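Local coordinates for uncharacterized protein (Treponema denticola ATCC 35404, PDB 6R9N) that probably senses iron and oxygen for bacterial chemotaxis, using a di-iron centre that stabilises an iron-peroxy species, at residues Thr180-Phe185 with His225-Lys230. Sequence-based numbering, arbitrary orientation.
Sequences TFVEDF and HGAIYK. With FE (Fe (III) ion), chain C.
With CG wedged between its backbone N and carbonyl carbon (chi1 76°), Lys-230 sends its aliphatic chain across the ring of Phe-181 at about a right angle, and a bend at the last torsion (chi4 62°) turns the ammonium group toward Glu-183. One lysine thus serves two purposes. Its CE sits 3.5 Å from the centroid of the Phe-181 ring as a CH-pi contact, while NZ, more off-centre, adds a cation-pi contact and a weak salt bridge of 3.4 Å to Glu-183 OE1. On the opposite ring face lies the methyl CG2 of Thr-180, and Ile-228 O meets the ring edge in its plane. In this metallo-beta-lactamase-type fold, the loop before helix 185-199 thereby docks on segment 227-230, which leads into the outermost strand 229-230. The bridged residue, Ile-228, stands three residues beyond the metal ligand His-225, whose NE2 binds an iron (2.2 Å) alongside Asp-84, Asp-167 and Gln-224. Backbone bonding follows the parallel pattern at a single bridge: Ile-228 N donates almost straight (178°) to Thr-180 O at 2.9 Å, and Val-182 N reaches Ile-228 O at 2.9 Å. A water, rather than the facing loop, takes the N-H of Lys-230, its oxygen 2.7 Å from Lys-230 N. Further along the loop, Val-182 CG2 lies 3.8 Å from Ala-227 CB and over one face of the Tyr-229 ring, whose hydroxyl is hydrogen-bonded to Gly-169 O.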
# COMPACT_ATOMS: atom_id res chain seq x y z
N THR A 180 -27.26 -4.09 -0.30
CA THR A 180 -26.39 -4.03 -1.46
C THR A 180 -26.11 -2.59 -1.87
O THR A 180 -24.95 -2.21 -2.09
CB THR A 180 -27.00 -4.81 -2.63
OG1 THR A 180 -27.21 -6.17 -2.25
CG2 THR A 180 -26.07 -4.78 -3.85
N PHE A 181 -27.14 -1.76 -1.94
CA PHE A 181 -27.01 -0.36 -2.34
C PHE A 181 -27.19 0.61 -1.18
O PHE A 181 -27.95 0.37 -0.25
CB PHE A 181 -28.02 -0.05 -3.44
CG PHE A 181 -27.87 -0.93 -4.65
CD1 PHE A 181 -26.77 -0.79 -5.49
CD2 PHE A 181 -28.81 -1.92 -4.92
CE1 PHE A 181 -26.62 -1.61 -6.61
CE2 PHE A 181 -28.68 -2.73 -6.03
CZ PHE A 181 -27.58 -2.59 -6.88
N VAL A 182 -26.44 1.71 -1.24
CA VAL A 182 -26.67 2.87 -0.38
C VAL A 182 -28.03 3.48 -0.72
O VAL A 182 -28.36 3.70 -1.89
CB VAL A 182 -25.54 3.89 -0.60
CG1 VAL A 182 -25.72 5.12 0.27
CG2 VAL A 182 -24.19 3.27 -0.32
N GLU A 183 -28.86 3.72 0.31
CA GLU A 183 -30.07 4.48 -0.04
C GLU A 183 -30.29 5.74 0.79
O GLU A 183 -31.16 6.54 0.45
CB GLU A 183 -31.33 3.61 -0.07
CG GLU A 183 -31.35 2.71 -1.36
CD GLU A 183 -31.46 3.56 -2.64
OE1 GLU A 183 -30.86 3.19 -3.67
OE2 GLU A 183 -32.09 4.64 -2.60
N ASP A 184 -29.49 5.99 1.81
CA ASP A 184 -29.55 7.28 2.49
C ASP A 184 -28.12 7.74 2.68
O ASP A 184 -27.39 7.20 3.52
CB ASP A 184 -30.30 7.21 3.83
CG ASP A 184 -30.32 8.56 4.54
OD1 ASP A 184 -30.51 9.61 3.85
OD2 ASP A 184 -30.10 8.58 5.78
N PHE A 185 -27.72 8.72 1.86
CA PHE A 185 -26.34 9.21 1.89
C PHE A 185 -25.98 9.74 3.27
O PHE A 185 -24.85 9.55 3.73
CB PHE A 185 -26.14 10.29 0.83
CG PHE A 185 -24.69 10.59 0.58
CD1 PHE A 185 -23.89 9.66 -0.04
CD2 PHE A 185 -24.14 11.80 0.98
CE1 PHE A 185 -22.55 9.93 -0.26
CE2 PHE A 185 -22.81 12.08 0.76
CZ PHE A 185 -22.00 11.14 0.14
N HIS A 225 -14.88 -1.71 -0.51
CA HIS A 225 -15.46 -1.92 0.82
C HIS A 225 -16.82 -1.23 0.90
O HIS A 225 -16.94 -0.05 0.56
CB HIS A 225 -14.58 -1.36 1.95
CG HIS A 225 -13.12 -1.67 1.81
ND1 HIS A 225 -12.55 -2.82 2.31
CD2 HIS A 225 -12.10 -0.96 1.26
CE1 HIS A 225 -11.26 -2.82 2.06
NE2 HIS A 225 -10.96 -1.71 1.41
N GLY A 226 -17.83 -1.96 1.37
CA GLY A 226 -19.11 -1.35 1.68
C GLY A 226 -20.05 -1.30 0.50
O GLY A 226 -19.73 -1.73 -0.62
N ALA A 227 -21.23 -0.74 0.75
CA ALA A 227 -22.32 -0.82 -0.20
C ALA A 227 -22.06 0.05 -1.43
O ALA A 227 -21.24 0.97 -1.42
CB ALA A 227 -23.64 -0.43 0.46
N ILE A 228 -22.81 -0.25 -2.48
CA ILE A 228 -22.64 0.30 -3.83
C ILE A 228 -23.51 1.54 -3.99
O ILE A 228 -24.65 1.58 -3.52
CB ILE A 228 -23.00 -0.77 -4.88
CG1 ILE A 228 -21.98 -1.92 -4.85
CG2 ILE A 228 -23.12 -0.16 -6.30
CD1 ILE A 228 -22.55 -3.28 -5.19
N TYR A 229 -22.98 2.56 -4.66
CA TYR A 229 -23.74 3.77 -4.98
C TYR A 229 -24.40 3.61 -6.34
O TYR A 229 -23.73 3.25 -7.32
CB TYR A 229 -22.81 5.00 -5.00
CG TYR A 229 -21.96 5.14 -3.75
CD1 TYR A 229 -20.77 4.44 -3.61
CD2 TYR A 229 -22.35 5.98 -2.72
CE1 TYR A 229 -19.99 4.56 -2.46
CE2 TYR A 229 -21.58 6.12 -1.58
CZ TYR A 229 -20.41 5.40 -1.45
OH TYR A 229 -19.65 5.51 -0.30
N LYS A 230 -25.71 3.83 -6.41
CA LYS A 230 -26.40 3.81 -7.69
C LYS A 230 -27.35 5.00 -7.77
O LYS A 230 -27.73 5.59 -6.76
CB LYS A 230 -27.12 2.48 -7.95
CG LYS A 230 -28.40 2.25 -7.20
CD LYS A 230 -29.14 1.02 -7.76
CE LYS A 230 -30.19 0.47 -6.80
NZ LYS A 230 -31.29 1.41 -6.48
FE FE C . -8.92 -1.40 0.59
O HOH W 1 -27.15 3.48 -4.12